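Local coordinates for protein DNA ligase (Aquifex aeolicus, PDB 3QWU) that is a putative ATP-dependent DNA ligase that binds adenosine and calcium and probably joins nucleic acid ends by way of an adenylated enzyme intermediate, at residues Y84-F89 with P106-R111; I116-L121 with L127-E132; F157-K162 with E175-Y180. All coordinates share one frame; numbering follows the deposited sequence.

Contact 1 (Y84-F89 with P106-R111); sequences YNTRIF and PFTTDR. With ADN (adenosine), chain C.
Within what is, by family, the adenylation domain of this putative ligase, Y84 and T86 on the strand that follows the KxDG motif beginning at K80 meet F107 and T108 on helix 106-115. The segments lie 10.4 Å apart at the closest approach of their axes and cross at -51°, so this is a helix packed across one face of an antiparallel sheet, with the gap spanned chiefly by the Y84 ring. Its CG sits between the backbone N and the carbonyl carbon (chi1 67°), and the ring extends from the sheet until its OH reaches T108 OG1 in a very short 2.5 Å hydrogen bond. Either hydroxyl could be the donor. T108 OG1 lies near the plane of the tyrosine ring, at its edge. The same phenol oxygen abuts F107, with Y84 OH 3.3 Å from F107 CD2, which brings the edge of an aromatic ring beside the polar link. The T108 methyl is turned to the strand, CG2 lying 3.6 Å from T86 OG1, while V133 of the neighbouring strand 127-134 touches Y84, T86 and T108 alike. N85 projects from the other face of the strand, into the nucleoside pocket. There its ND2 gives a hydrogen bond of 3.0 Å to O2' of the adenosine ribose (N-H...O angle 152°) and a weak one of 3.1 Å to O3'.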
loop_
_atom_site.group_PDB
_atom_site.type_symbol
_atom_site.label_atom_id
_atom_site.label_comp_id
_atom_site.label_asym_id
_atom_site.label_seq_id
_atom_site.Cartn_x
_atom_site.Cartn_y
_atom_site.Cartn_z
ATOM N N TYR A 84 21.905 -1.492 -10.048
ATOM C CA TYR A 84 21.013 -1.333 -11.177
ATOM C C TYR A 84 21.519 -2.099 -12.398
ATOM O O TYR A 84 22.678 -2.359 -12.580
ATOM C CB TYR A 84 20.755 0.145 -11.470
ATOM C CG TYR A 84 21.994 0.909 -11.981
ATOM C CD1 TYR A 84 22.176 1.139 -13.344
ATOM C CD2 TYR A 84 22.976 1.394 -11.101
ATOM C CE1 TYR A 84 23.293 1.838 -13.818
ATOM C CE2 TYR A 84 24.118 2.093 -11.576
ATOM C CZ TYR A 84 24.246 2.316 -12.940
ATOM O OH TYR A 84 25.326 2.968 -13.438
ATOM N N ASN A 85 20.575 -2.482 -13.227
ATOM C CA ASN A 85 20.791 -3.306 -14.376
ATOM C C ASN A 85 21.382 -2.491 -15.513
ATOM O O ASN A 85 20.956 -1.341 -15.789
ATOM C CB ASN A 85 19.428 -3.829 -14.798
ATOM C CG ASN A 85 19.495 -4.715 -15.970
ATOM O OD1 ASN A 85 19.631 -4.258 -17.112
ATOM N ND2 ASN A 85 19.315 -5.997 -15.727
ATOM N N THR A 86 22.360 -3.087 -16.191
ATOM C CA THR A 86 22.901 -2.458 -17.356
ATOM C C THR A 86 23.147 -3.436 -18.474
ATOM O O THR A 86 23.451 -4.620 -18.244
ATOM C CB THR A 86 24.193 -1.701 -17.052
ATOM O OG1 THR A 86 24.330 -0.673 -18.051
ATOM C CG2 THR A 86 25.399 -2.625 -17.107
ATOM N N ARG A 87 22.987 -2.919 -19.686
ATOM C CA ARG A 87 23.181 -3.686 -20.910
ATOM C C ARG A 87 24.207 -2.914 -21.749
ATOM O O ARG A 87 24.017 -1.733 -22.028
ATOM C CB ARG A 87 21.854 -3.821 -21.631
ATOM C CG ARG A 87 21.003 -5.045 -21.176
ATOM C CD ARG A 87 19.619 -4.967 -21.838
ATOM N NE ARG A 87 19.004 -3.701 -21.438
ATOM C CZ ARG A 87 18.106 -3.036 -22.147
ATOM N NH1 ARG A 87 17.655 -3.524 -23.294
ATOM N NH2 ARG A 87 17.623 -1.888 -21.693
ATOM N N ILE A 88 25.331 -3.540 -22.054
ATOM C CA ILE A 88 26.459 -2.835 -22.615
ATOM C C ILE A 88 26.791 -3.437 -23.975
ATOM O O ILE A 88 26.875 -4.658 -24.110
ATOM C CB ILE A 88 27.727 -2.903 -21.686
ATOM C CG1 ILE A 88 27.413 -2.318 -20.268
ATOM C CG2 ILE A 88 28.903 -2.146 -22.319
ATOM C CD1 ILE A 88 28.448 -2.689 -19.154
ATOM N N PHE A 89 27.010 -2.569 -24.960
ATOM C CA PHE A 89 27.294 -3.021 -26.329
ATOM C C PHE A 89 28.184 -2.087 -27.131
ATOM O O PHE A 89 28.349 -0.916 -26.795
ATOM C CB PHE A 89 26.000 -3.216 -27.113
ATOM C CG PHE A 89 25.213 -1.967 -27.296
ATOM C CD1 PHE A 89 24.320 -1.562 -26.343
ATOM C CD2 PHE A 89 25.366 -1.201 -28.432
ATOM C CE1 PHE A 89 23.608 -0.413 -26.520
ATOM C CE2 PHE A 89 24.645 -0.069 -28.618
ATOM C CZ PHE A 89 23.769 0.333 -27.663
ATOM N N PRO A 106 24.091 8.150 -19.174
ATOM C CA PRO A 106 25.271 9.002 -19.303
ATOM C C PRO A 106 26.340 8.706 -18.242
ATOM O O PRO A 106 27.529 8.847 -18.497
ATOM C CB PRO A 106 24.709 10.430 -19.134
ATOM C CG PRO A 106 23.266 10.319 -19.166
ATOM C CD PRO A 106 22.867 8.925 -18.884
ATOM N N PHE A 107 25.914 8.284 -17.059
ATOM C CA PHE A 107 26.872 7.961 -16.022
ATOM C C PHE A 107 27.561 6.642 -16.332
ATOM O O PHE A 107 28.797 6.611 -16.416
ATOM C CB PHE A 107 26.205 7.915 -14.651
ATOM C CG PHE A 107 27.032 7.246 -13.589
ATOM C CD1 PHE A 107 28.041 7.919 -12.964
ATOM C CD2 PHE A 107 26.780 5.945 -13.220
ATOM C CE1 PHE A 107 28.769 7.337 -11.973
ATOM C CE2 PHE A 107 27.529 5.336 -12.252
ATOM C CZ PHE A 107 28.518 6.041 -11.612
ATOM N N THR A 108 26.786 5.570 -16.496
ATOM C CA THR A 108 27.345 4.235 -16.794
ATOM C C THR A 108 28.183 4.262 -18.074
ATOM O O THR A 108 29.270 3.707 -18.101
ATOM C CB THR A 108 26.247 3.121 -16.930
ATOM O OG1 THR A 108 25.261 3.287 -15.906
ATOM C CG2 THR A 108 26.883 1.659 -16.931
ATOM N N THR A 109 27.692 4.894 -19.129
ATOM C CA THR A 109 28.476 5.031 -20.377
ATOM C C THR A 109 29.793 5.812 -20.193
ATOM O O THR A 109 30.808 5.428 -20.745
ATOM C CB THR A 109 27.686 5.731 -21.503
ATOM O OG1 THR A 109 26.500 5.011 -21.737
ATOM C CG2 THR A 109 28.526 5.809 -22.806
ATOM N N ASP A 110 29.757 6.917 -19.450
ATOM C CA ASP A 110 30.973 7.686 -19.126
ATOM C C ASP A 110 32.007 6.824 -18.382
ATOM O O ASP A 110 33.208 6.885 -18.614
ATOM C CB ASP A 110 30.566 8.875 -18.240
ATOM C CG ASP A 110 31.751 9.687 -17.744
ATOM O OD1 ASP A 110 32.510 9.162 -16.911
ATOM O OD2 ASP A 110 31.919 10.845 -18.173
ATOM N N ARG A 111 31.542 6.021 -17.471
ATOM C CA ARG A 111 32.466 5.296 -16.621
ATOM C C ARG A 111 32.857 3.876 -17.083
ATOM O O ARG A 111 33.642 3.237 -16.405
ATOM C CB ARG A 111 31.904 5.247 -15.215
ATOM C CG ARG A 111 31.694 6.603 -14.577
ATOM C CD ARG A 111 32.989 7.337 -14.358
ATOM N NE ARG A 111 33.924 6.516 -13.594
ATOM C CZ ARG A 111 33.879 6.349 -12.281
ATOM N NH1 ARG A 111 34.745 5.559 -11.704
ATOM N NH2 ARG A 111 32.967 6.966 -11.552
HETATM O "O5'" ADN C . 15.020 -8.654 -12.054
HETATM C "C5'" ADN C . 16.159 -9.056 -11.291
HETATM C "C4'" ADN C . 17.231 -7.976 -11.368
HETATM O "O4'" ADN C . 18.332 -8.246 -10.447
HETATM C "C3'" ADN C . 17.848 -7.923 -12.759
HETATM O "O3'" ADN C . 17.193 -7.052 -13.677
HETATM C "C2'" ADN C . 19.296 -7.518 -12.503
HETATM O "O2'" ADN C . 19.490 -6.139 -12.767
HETATM C "C1'" ADN C . 19.578 -7.811 -11.031
HETATM N N9 ADN C . 20.576 -8.869 -10.810
HETATM C C8 ADN C . 21.521 -8.817 -9.843
HETATM N N7 ADN C . 22.313 -9.916 -9.842
HETATM C C5 ADN C . 21.821 -10.705 -10.832
HETATM C C6 ADN C . 22.167 -12.036 -11.340
HETATM N N6 ADN C . 23.218 -12.681 -10.759
HETATM N N1 ADN C . 21.462 -12.530 -12.405
HETATM C C2 ADN C . 20.416 -11.835 -12.938
HETATM N N3 ADN C . 20.023 -10.610 -12.486
HETATM C C4 ADN C . 20.690 -10.016 -11.472
#

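Contact 2 (I116-L121 with L127-E132); sequences IDLRIL and LVICAE. With ADN (adenosine), chain C.
I129 and L127 of strand 127-134, in the antiparallel sheet, meet a short apolar cover made by I116, L118, I120 and L121, and aliphatic packing is the main kind of interaction here. I129 is the central piece: with CG1 anti to the carbonyl carbon (chi1 -56°) and the chain extended beyond it, CD1 reaches into the cover. L118 CD2 presses on I129 CD1 at a tight 3.3 Å, whereas I116 comes tip to tip with the same methyl, CD1 to CD1 at 4.0 Å. L121 CD2 lies 4.0 Å from I129 CG1 and, closer still, 3.4 Å from the backbone oxygen L127 O. I120 and L127 meet at about a right angle, I120 CG1 lying 3.9 Å from L127 CD1. Beyond them, L176 of helix 170-180 touches both.

Polar bonds lie at the margins. D117 OD1 accepts the backbone N of R119 in an Asx turn, 3.3 Å long and nearly straight (171°), met from above the carboxylate plane; it shapes the entry into helix 119-123, with L118 at the N-cap position. Further along the strand, E132 OE1 receives the 2'-hydroxyl of adenosine, O2' at 2.6 Å. Aliphatic contacts thus set the spacing of the segments without fixing a bond direction, while the E132 carboxylate grips the ribose by a short directed bond and is itself held through OE2 by G83 N.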
loop_
_atom_site.group_PDB
_atom_site.type_symbol
_atom_site.label_atom_id
_atom_site.label_comp_id
_atom_site.label_asym_id
_atom_site.label_seq_id
_atom_site.Cartn_x
_atom_site.Cartn_y
_atom_site.Cartn_z
ATOM N N ILE A 116 35.054 -1.750 -16.641
ATOM C CA ILE A 116 35.170 -3.014 -17.348
ATOM C C ILE A 116 35.971 -2.831 -18.631
ATOM O O ILE A 116 35.848 -1.833 -19.343
ATOM C CB ILE A 116 33.786 -3.599 -17.658
ATOM C CG1 ILE A 116 33.936 -4.996 -18.245
ATOM C CG2 ILE A 116 32.972 -2.704 -18.644
ATOM C CD1 ILE A 116 32.639 -5.694 -18.524
ATOM N N ASP A 117 36.828 -3.797 -18.900
ATOM C CA ASP A 117 37.621 -3.849 -20.116
ATOM C C ASP A 117 36.742 -4.474 -21.235
ATOM O O ASP A 117 36.227 -5.583 -21.082
ATOM C CB ASP A 117 38.885 -4.665 -19.804
ATOM C CG ASP A 117 39.699 -5.071 -21.042
ATOM O OD1 ASP A 117 39.620 -4.412 -22.131
ATOM O OD2 ASP A 117 40.435 -6.096 -20.891
ATOM N N LEU A 118 36.636 -3.776 -22.364
ATOM C CA LEU A 118 35.713 -4.114 -23.423
ATOM C C LEU A 118 36.357 -4.670 -24.719
ATOM O O LEU A 118 35.720 -4.683 -25.787
ATOM C CB LEU A 118 34.811 -2.907 -23.696
ATOM C CG LEU A 118 33.752 -2.733 -22.575
ATOM C CD1 LEU A 118 32.922 -1.451 -22.789
ATOM C CD2 LEU A 118 32.799 -3.985 -22.435
ATOM N N ARG A 119 37.595 -5.161 -24.595
ATOM C CA ARG A 119 38.240 -6.074 -25.578
ATOM C C ARG A 119 37.294 -7.174 -26.038
ATOM O O ARG A 119 37.180 -7.440 -27.229
ATOM C CB ARG A 119 39.475 -6.745 -24.930
ATOM C CG ARG A 119 40.452 -7.442 -25.846
ATOM C CD ARG A 119 41.735 -7.840 -25.074
ATOM N NE ARG A 119 41.947 -9.303 -25.011
ATOM C CZ ARG A 119 41.949 -10.064 -23.903
ATOM N NH1 ARG A 119 41.747 -9.533 -22.694
ATOM N NH2 ARG A 119 42.149 -11.392 -23.995
ATOM N N ILE A 120 36.618 -7.816 -25.087
ATOM C CA ILE A 120 35.582 -8.837 -25.418
ATOM C C ILE A 120 34.573 -8.397 -26.509
ATOM O O ILE A 120 34.242 -9.159 -27.407
ATOM C CB ILE A 120 34.836 -9.319 -24.165
ATOM C CG1 ILE A 120 33.782 -10.375 -24.516
ATOM C CG2 ILE A 120 34.132 -8.172 -23.469
ATOM C CD1 ILE A 120 33.071 -10.954 -23.283
ATOM N N LEU A 121 34.120 -7.164 -26.460
ATOM C CA LEU A 121 33.238 -6.652 -27.508
ATOM C C LEU A 121 34.043 -6.428 -28.799
ATOM O O LEU A 121 33.606 -6.818 -29.894
ATOM C CB LEU A 121 32.493 -5.353 -27.065
ATOM C CG LEU A 121 31.548 -5.485 -25.826
ATOM C CD1 LEU A 121 30.851 -4.171 -25.460
ATOM C CD2 LEU A 121 30.498 -6.613 -25.992
ATOM N N LEU A 127 28.056 -9.447 -28.946
ATOM C CA LEU A 127 27.701 -9.607 -27.534
ATOM C C LEU A 127 27.075 -8.330 -26.899
ATOM O O LEU A 127 27.420 -7.151 -27.211
ATOM C CB LEU A 127 28.921 -10.064 -26.743
ATOM C CG LEU A 127 29.437 -11.467 -27.052
ATOM C CD1 LEU A 127 30.576 -11.796 -26.105
ATOM C CD2 LEU A 127 28.343 -12.512 -26.999
ATOM N N VAL A 128 26.087 -8.590 -26.050
ATOM C CA VAL A 128 25.576 -7.583 -25.142
ATOM C C VAL A 128 25.855 -8.071 -23.738
ATOM O O VAL A 128 25.497 -9.222 -23.385
ATOM C CB VAL A 128 24.088 -7.411 -25.274
ATOM C CG1 VAL A 128 23.652 -6.301 -24.339
ATOM C CG2 VAL A 128 23.662 -7.222 -26.803
ATOM N N ILE A 129 26.533 -7.226 -22.941
ATOM C CA ILE A 129 26.952 -7.666 -21.614
ATOM C C ILE A 129 25.876 -7.223 -20.674
ATOM O O ILE A 129 25.549 -6.053 -20.644
ATOM C CB ILE A 129 28.282 -7.012 -21.160
ATOM C CG1 ILE A 129 29.380 -7.276 -22.177
ATOM C CG2 ILE A 129 28.690 -7.498 -19.772
ATOM C CD1 ILE A 129 30.623 -6.420 -21.959
ATOM N N CYS A 130 25.330 -8.161 -19.909
ATOM C CA CYS A 130 24.328 -7.864 -18.907
ATOM C C CYS A 130 25.034 -7.903 -17.526
ATOM O O CYS A 130 25.533 -8.944 -17.100
ATOM C CB CYS A 130 23.201 -8.888 -18.976
ATOM S SG CYS A 130 22.312 -8.897 -20.529
ATOM N N ALA A 131 25.042 -6.755 -16.858
ATOM C CA ALA A 131 25.737 -6.576 -15.591
ATOM C C ALA A 131 24.961 -5.679 -14.642
ATOM O O ALA A 131 24.191 -4.808 -15.067
ATOM C CB ALA A 131 27.132 -5.969 -15.821
ATOM N N GLU A 132 25.209 -5.896 -13.361
ATOM C CA GLU A 132 24.744 -5.005 -12.297
ATOM C C GLU A 132 25.846 -4.014 -11.980
ATOM O O GLU A 132 26.984 -4.425 -11.745
ATOM C CB GLU A 132 24.465 -5.807 -11.039
ATOM C CG GLU A 132 23.506 -5.123 -10.065
ATOM C CD GLU A 132 22.043 -5.107 -10.550
ATOM O OE1 GLU A 132 21.807 -5.640 -11.646
ATOM O OE2 GLU A 132 21.160 -4.565 -9.840
HETATM O "O5'" ADN C . 15.020 -8.654 -12.054
HETATM C "C5'" ADN C . 16.159 -9.056 -11.291
HETATM C "C4'" ADN C . 17.231 -7.976 -11.368
HETATM O "O4'" ADN C . 18.332 -8.246 -10.447
HETATM C "C3'" ADN C . 17.848 -7.923 -12.759
HETATM O "O3'" ADN C . 17.193 -7.052 -13.677
HETATM C "C2'" ADN C . 19.296 -7.518 -12.503
HETATM O "O2'" ADN C . 19.490 -6.139 -12.767
HETATM C "C1'" ADN C . 19.578 -7.811 -11.031
HETATM N N9 ADN C . 20.576 -8.869 -10.810
HETATM C C8 ADN C . 21.521 -8.817 -9.843
HETATM N N7 ADN C . 22.313 -9.916 -9.842
HETATM C C5 ADN C . 21.821 -10.705 -10.832
HETATM C C6 ADN C . 22.167 -12.036 -11.340
HETATM N N6 ADN C . 23.218 -12.681 -10.759
HETATM N N1 ADN C . 21.462 -12.530 -12.405
HETATM C C2 ADN C . 20.416 -11.835 -12.938
HETATM N N3 ADN C . 20.023 -10.610 -12.486
HETATM C C4 ADN C . 20.690 -10.016 -11.472
#

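Contact 3 (F157-K162 with E175-Y180); sequences FDFMKK and ELIEKY. With ADN (adenosine), chain C.
F159 and L176 each hold CG anti to the carbonyl carbon (chi1 -65° and -69°), which sends the phenyl ring out from strand 153-161 and the CD1 branch of L176 from helix 170-180 to meet it. L176 CD1 comes over the ring face as a CH-pi contact, 4.1 Å from the F159 ring centroid and 17° off the normal. Lower on the same side chain, L176 CB lies 3.8 Å from F159 CE2. I177 approaches differently, bringing its CG1 to the ring edge near the plane, 4.1 Å from F159 CE2. I120 of helix 119-123 touches both F159 and L176, drawing this pair into a larger apolar layer.

Earlier in the strand a classic beta bulge interrupts the regular pairing: F157 and D158 both face C130. F157 points away from the helix, into the nucleoside pocket, where the adenine lies over one face of its ring with the planes nearly parallel; adenosine N3 stands 3.6 Å above the plane of the F157 ring, over its centre, and the closest atoms are F157 CD1 and adenosine C2 at 3.4 Å. With an alanine here, the adenine would probably lose its flat support on that side and be left freer to tilt. D158 sets its OD2 in plane at the edge of the F157 ring. That carboxylate makes salt bridges with R227 and K219 through OD2 and with K173 through OD1. K173 NZ also binds F157 O, probably easing the close approach, 2.9 Å, of the two acceptors F157 O and D158 OD1.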
loop_
_atom_site.group_PDB
_atom_site.type_symbol
_atom_site.label_atom_id
_atom_site.label_comp_id
_atom_site.label_asym_id
_atom_site.label_seq_id
_atom_site.Cartn_x
_atom_site.Cartn_y
_atom_site.Cartn_z
ATOM N N PHE A 157 26.483 -10.792 -15.080
ATOM C CA PHE A 157 25.663 -11.951 -14.746
ATOM C C PHE A 157 25.025 -12.600 -15.981
ATOM O O PHE A 157 24.426 -13.699 -15.887
ATOM C CB PHE A 157 24.567 -11.567 -13.727
ATOM C CG PHE A 157 23.632 -10.481 -14.186
ATOM C CD1 PHE A 157 22.691 -10.706 -15.151
ATOM C CD2 PHE A 157 23.706 -9.209 -13.655
ATOM C CE1 PHE A 157 21.851 -9.631 -15.567
ATOM C CE2 PHE A 157 22.878 -8.183 -14.092
ATOM C CZ PHE A 157 21.976 -8.394 -15.049
ATOM N N ASP A 158 25.093 -11.943 -17.140
ATOM C CA ASP A 158 24.548 -12.572 -18.355
ATOM C C ASP A 158 25.184 -11.993 -19.637
ATOM O O ASP A 158 25.813 -10.918 -19.610
ATOM C CB ASP A 158 22.977 -12.487 -18.375
ATOM C CG ASP A 158 22.272 -13.703 -17.647
ATOM O OD1 ASP A 158 22.692 -14.880 -17.882
ATOM O OD2 ASP A 158 21.294 -13.478 -16.868
ATOM N N PHE A 159 25.072 -12.746 -20.726
ATOM C CA PHE A 159 25.294 -12.202 -22.055
ATOM C C PHE A 159 24.060 -12.465 -22.881
ATOM O O PHE A 159 23.439 -13.521 -22.783
ATOM C CB PHE A 159 26.473 -12.854 -22.778
ATOM C CG PHE A 159 27.811 -12.605 -22.143
ATOM C CD1 PHE A 159 28.494 -11.451 -22.388
ATOM C CD2 PHE A 159 28.401 -13.567 -21.331
ATOM C CE1 PHE A 159 29.721 -11.247 -21.813
ATOM C CE2 PHE A 159 29.662 -13.351 -20.753
ATOM C CZ PHE A 159 30.291 -12.191 -20.964
ATOM N N MET A 160 23.688 -11.465 -23.652
ATOM C CA MET A 160 22.686 -11.590 -24.647
ATOM C C MET A 160 23.413 -11.358 -25.930
ATOM O O MET A 160 24.621 -11.166 -25.907
ATOM C CB MET A 160 21.591 -10.569 -24.393
ATOM C CG MET A 160 20.755 -10.943 -23.172
ATOM S SD MET A 160 19.445 -9.784 -22.748
ATOM C CE MET A 160 18.229 -10.026 -24.069
ATOM N N LYS A 161 22.689 -11.365 -27.039
ATOM C CA LYS A 161 23.240 -11.130 -28.347
ATOM C C LYS A 161 22.383 -10.114 -29.090
ATOM O O LYS A 161 21.186 -10.149 -29.004
ATOM C CB LYS A 161 23.251 -12.469 -29.146
ATOM C CG LYS A 161 24.563 -13.278 -29.045
ATOM C CD LYS A 161 24.553 -14.665 -29.771
ATOM C CE LYS A 161 25.970 -15.024 -30.314
ATOM N NZ LYS A 161 26.299 -16.506 -30.366
ATOM N N LYS A 162 22.993 -9.248 -29.874
ATOM C CA LYS A 162 22.232 -8.334 -30.714
ATOM C C LYS A 162 21.176 -9.076 -31.551
ATOM O O LYS A 162 21.453 -10.147 -32.128
ATOM C CB LYS A 162 23.163 -7.569 -31.694
ATOM C CG LYS A 162 23.835 -6.314 -31.095
ATOM C CD LYS A 162 25.032 -5.870 -31.937
ATOM C CE LYS A 162 25.872 -4.789 -31.233
ATOM N NZ LYS A 162 27.195 -4.623 -31.888
ATOM N N GLU A 175 32.862 -19.304 -19.710
ATOM C CA GLU A 175 34.063 -19.282 -20.566
ATOM C C GLU A 175 34.458 -17.870 -21.005
ATOM O O GLU A 175 35.648 -17.527 -20.957
ATOM C CB GLU A 175 33.895 -20.189 -21.787
ATOM C CG GLU A 175 34.362 -21.634 -21.522
ATOM C CD GLU A 175 33.532 -22.708 -22.248
ATOM O OE1 GLU A 175 33.049 -22.443 -23.379
ATOM O OE2 GLU A 175 33.375 -23.830 -21.685
ATOM N N LEU A 176 33.495 -17.048 -21.425
ATOM C CA LEU A 176 33.827 -15.679 -21.795
ATOM C C LEU A 176 34.396 -14.872 -20.633
ATOM O O LEU A 176 35.304 -14.073 -20.821
ATOM C CB LEU A 176 32.653 -14.954 -22.396
ATOM C CG LEU A 176 32.261 -15.484 -23.767
ATOM C CD1 LEU A 176 30.810 -15.080 -24.066
ATOM C CD2 LEU A 176 33.254 -15.049 -24.957
ATOM N N ILE A 177 33.849 -15.063 -19.440
ATOM C CA ILE A 177 34.276 -14.325 -18.256
ATOM C C ILE A 177 35.676 -14.748 -17.855
ATOM O O ILE A 177 36.502 -13.912 -17.479
ATOM C CB ILE A 177 33.347 -14.596 -17.089
ATOM C CG1 ILE A 177 31.956 -14.010 -17.367
ATOM C CG2 ILE A 177 33.900 -14.026 -15.792
ATOM C CD1 ILE A 177 30.857 -14.493 -16.348
ATOM N N GLU A 178 35.967 -16.036 -17.963
ATOM C CA GLU A 178 37.308 -16.532 -17.635
ATOM C C GLU A 178 38.322 -16.009 -18.691
ATOM O O GLU A 178 39.393 -15.504 -18.343
ATOM C CB GLU A 178 37.302 -18.057 -17.457
ATOM C CG GLU A 178 38.663 -18.767 -17.621
ATOM C CD GLU A 178 39.538 -18.868 -16.324
ATOM O OE1 GLU A 178 39.355 -18.070 -15.360
ATOM O OE2 GLU A 178 40.435 -19.761 -16.302
ATOM N N LYS A 179 37.953 -16.051 -19.959
ATOM C CA LYS A 179 38.875 -15.663 -21.022
ATOM C C LYS A 179 39.322 -14.204 -20.898
ATOM O O LYS A 179 40.524 -13.927 -20.898
ATOM C CB LYS A 179 38.229 -15.902 -22.386
ATOM C CG LYS A 179 39.171 -15.710 -23.560
ATOM C CD LYS A 179 38.506 -16.064 -24.861
ATOM C CE LYS A 179 39.387 -15.712 -26.027
ATOM N NZ LYS A 179 38.583 -15.222 -27.174
ATOM N N TYR A 180 38.347 -13.302 -20.727
ATOM C CA TYR A 180 38.559 -11.859 -20.753
ATOM C C TYR A 180 38.700 -11.232 -19.375
ATOM O O TYR A 180 38.841 -10.000 -19.231
ATOM C CB TYR A 180 37.406 -11.214 -21.503
ATOM C CG TYR A 180 37.419 -11.568 -22.975
ATOM C CD1 TYR A 180 36.461 -12.416 -23.538
ATOM C CD2 TYR A 180 38.407 -11.054 -23.814
ATOM C CE1 TYR A 180 36.505 -12.720 -24.912
ATOM C CE2 TYR A 180 38.441 -11.335 -25.145
ATOM C CZ TYR A 180 37.510 -12.165 -25.694
ATOM O OH TYR A 180 37.625 -12.434 -27.010
HETATM O "O5'" ADN C . 15.020 -8.654 -12.054
HETATM C "C5'" ADN C . 16.159 -9.056 -11.291
HETATM C "C4'" ADN C . 17.231 -7.976 -11.368
HETATM O "O4'" ADN C . 18.332 -8.246 -10.447
HETATM C "C3'" ADN C . 17.848 -7.923 -12.759
HETATM O "O3'" ADN C . 17.193 -7.052 -13.677
HETATM C "C2'" ADN C . 19.296 -7.518 -12.503
HETATM O "O2'" ADN C . 19.490 -6.139 -12.767
HETATM C "C1'" ADN C . 19.578 -7.811 -11.031
HETATM N N9 ADN C . 20.576 -8.869 -10.810
HETATM C C8 ADN C . 21.521 -8.817 -9.843
HETATM N N7 ADN C . 22.313 -9.916 -9.842
HETATM C C5 ADN C . 21.821 -10.705 -10.832
HETATM C C6 ADN C . 22.167 -12.036 -11.340
HETATM N N6 ADN C . 23.218 -12.681 -10.759
HETATM N N1 ADN C . 21.462 -12.530 -12.405
HETATM C C2 ADN C . 20.416 -11.835 -12.938
HETATM N N3 ADN C . 20.023 -10.610 -12.486
HETATM C C4 ADN C . 20.690 -10.016 -11.472
#

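How the contacts relate
All three contacts are largely buried and belong to one antiparallel sheet; Y84 in contact 1 and L176 in contact 3 are partly exposed, whereas every touching residue of contact 2 is buried. Backbone hydrogen bonds join strand 127-134 to 84-91 on one side and to 153-161 on the other, so contact 2 lies between the other two. Contact 1 is nearest the centre of the chain and is the one whose helix is tied to its strand by a hydrogen bond. Contacts 2 and 3 hold through hydrocarbon and a phenyl ring, and with centres about 7 Å apart they share a single apolar layer. On the opposite face, all three strands reach adenosine.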